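Local coordinates for probable hydrolase (Pseudomonas aeruginosa, PDB 3OM8), which is probably an alpha/beta-fold hydrolase, perhaps with 3-oxoadipate enol-lactonase activity, at residues P210-A215 with R238-P243. Sequence-based numbering, arbitrary orientation.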
loop_
_atom_site.group_PDB
_atom_site.type_symbol
_atom_site.label_atom_id
_atom_site.label_comp_id
_atom_site.label_asym_id
_atom_site.label_seq_id
_atom_site.Cartn_x
_atom_site.Cartn_y
_atom_site.Cartn_z
ATOM N N PRO B 210 -8.531 -1.979 16.204
ATOM C CA PRO B 210 -8.484 -2.041 14.742
ATOM C C PRO B 210 -7.818 -0.786 14.223
ATOM O O PRO B 210 -8.232 0.306 14.586
ATOM C CB PRO B 210 -9.962 -2.050 14.340
ATOM C CG PRO B 210 -10.674 -2.586 15.544
ATOM C CD PRO B 210 -9.909 -2.039 16.718
ATOM N N THR B 211 -6.810 -0.945 13.378
ATOM C CA THR B 211 -6.024 0.179 12.921
ATOM C C THR B 211 -5.952 0.296 11.404
ATOM O O THR B 211 -5.605 -0.658 10.722
ATOM C CB THR B 211 -4.587 0.067 13.452
ATOM O OG1 THR B 211 -4.615 -0.052 14.880
ATOM C CG2 THR B 211 -3.783 1.283 13.050
ATOM N N LEU B 212 -6.264 1.479 10.886
ATOM C CA LEU B 212 -5.989 1.815 9.494
ATOM C C LEU B 212 -4.820 2.798 9.434
ATOM O O LEU B 212 -4.812 3.799 10.147
ATOM C CB LEU B 212 -7.211 2.453 8.839
ATOM C CG LEU B 212 -6.967 3.089 7.469
ATOM C CD1 LEU B 212 -6.592 2.012 6.443
ATOM C CD2 LEU B 212 -8.198 3.857 6.990
ATOM N N VAL B 213 -3.839 2.510 8.584
ATOM C CA VAL B 213 -2.711 3.407 8.369
ATOM C C VAL B 213 -2.748 3.992 6.960
ATOM O O VAL B 213 -2.759 3.251 5.975
ATOM C CB VAL B 213 -1.373 2.679 8.531
ATOM C CG1 VAL B 213 -0.220 3.647 8.304
ATOM C CG2 VAL B 213 -1.274 2.039 9.892
ATOM N N ILE B 214 -2.768 5.319 6.873
ATOM C CA ILE B 214 -2.680 6.028 5.600
ATOM C C ILE B 214 -1.281 6.615 5.455
ATOM O O ILE B 214 -0.775 7.256 6.384
ATOM C CB ILE B 214 -3.734 7.145 5.520
ATOM C CG1 ILE B 214 -5.133 6.554 5.727
ATOM C CG2 ILE B 214 -3.639 7.883 4.188
ATOM C CD1 ILE B 214 -6.239 7.565 5.731
ATOM N N ALA B 215 -0.642 6.379 4.312
ATOM C CA ALA B 215 0.715 6.874 4.079
ATOM C C ALA B 215 0.829 7.587 2.738
ATOM O O ALA B 215 0.047 7.327 1.828
ATOM C CB ALA B 215 1.730 5.745 4.164
ATOM N N ARG B 238 -4.523 -2.372 8.578
ATOM C CA ARG B 238 -4.516 -2.189 7.131
ATOM C C ARG B 238 -3.679 -0.974 6.724
ATOM O O ARG B 238 -3.482 -0.046 7.513
ATOM C CB ARG B 238 -5.933 -1.975 6.617
ATOM C CG ARG B 238 -6.827 -3.179 6.671
ATOM C CD ARG B 238 -7.822 -3.093 5.543
ATOM N NE ARG B 238 -8.832 -2.074 5.784
ATOM C CZ ARG B 238 -9.049 -1.037 4.986
ATOM N NH1 ARG B 238 -10.007 -0.177 5.292
ATOM N NH2 ARG B 238 -8.324 -0.859 3.883
ATOM N N LEU B 239 -3.216 -0.980 5.478
ATOM C CA LEU B 239 -2.441 0.121 4.924
ATOM C C LEU B 239 -3.062 0.612 3.619
ATOM O O LEU B 239 -3.344 -0.177 2.713
ATOM C CB LEU B 239 -0.987 -0.310 4.675
ATOM C CG LEU B 239 -0.073 0.683 3.949
ATOM C CD1 LEU B 239 0.292 1.814 4.906
ATOM C CD2 LEU B 239 1.187 0.024 3.429
ATOM N N VAL B 240 -3.281 1.920 3.542
ATOM C CA VAL B 240 -3.671 2.588 2.313
ATOM C C VAL B 240 -2.556 3.558 1.939
ATOM O O VAL B 240 -2.135 4.353 2.758
ATOM C CB VAL B 240 -4.985 3.360 2.500
ATOM C CG1 VAL B 240 -5.158 4.411 1.408
ATOM C CG2 VAL B 240 -6.169 2.391 2.524
ATOM N N THR B 241 -2.060 3.488 0.713
ATOM C CA THR B 241 -0.989 4.385 0.301
ATOM C C THR B 241 -1.438 5.292 -0.830
ATOM O O THR B 241 -1.801 4.821 -1.902
ATOM C CB THR B 241 0.244 3.601 -0.143
ATOM O OG1 THR B 241 0.741 2.840 0.960
ATOM C CG2 THR B 241 1.335 4.550 -0.624
ATOM N N LEU B 242 -1.413 6.598 -0.594
ATOM C CA LEU B 242 -1.818 7.556 -1.616
ATOM C C LEU B 242 -0.595 8.187 -2.262
ATOM O O LEU B 242 0.468 8.242 -1.651
ATOM C CB LEU B 242 -2.724 8.623 -1.009
ATOM C CG LEU B 242 -3.938 8.052 -0.280
ATOM C CD1 LEU B 242 -4.716 9.130 0.445
ATOM C CD2 LEU B 242 -4.841 7.283 -1.261
ATOM N N PRO B 243 -0.729 8.650 -3.515
ATOM C CA PRO B 243 0.418 9.295 -4.161
ATOM C C PRO B 243 0.586 10.725 -3.639
ATOM O O PRO B 243 0.697 11.665 -4.429
ATOM C CB PRO B 243 0.014 9.307 -5.636
ATOM C CG PRO B 243 -1.474 9.433 -5.598
ATOM C CD PRO B 243 -1.925 8.654 -4.379
#
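Val213 and Ala215 carry the backbone pairing of strand 211-215 with strand 238-242, which runs parallel to it. Val213 N donates to Arg238 O at 2.8 Å, and Val213 O accepts Val240 N, with an N-H...O angle of 170°. Ala215 N bonds to Val240 O, and Ala215 O takes Leu242 N. Arg238 N to Thr211 O (3.0 Å) completes the set of five. CA-H...O contacts add to it, as from Leu239 CA to Val213 O at 3.3 Å.

Apolar contacts form on both faces of the sheet. On one, Leu212 CD1 lies 4.0 Å from Val240 CG2 and also sits over a face of the Arg238 guanidinium, toward its rim. The bend of the arginine chain at chi3 (-73°) brings that group back over the leucine. Further along, Ile214 CG2 meets Leu242 CD1 at 4.1 Å. Helix 253-264 packs here through Phe263 and Phe256. On the other face, Leu239 CD1 touches Val213 CG1 at 3.9 Å and approaches Ala215 CB. Helix 224-233 covers Val213 and Leu239 there.

Val240 and Leu242 also pack against a second subunit. Strands 211-216 and 238-242, joined through helix 224-233, form a beta-alpha-beta crossover at the end of the alpha/beta-hydrolase sheet.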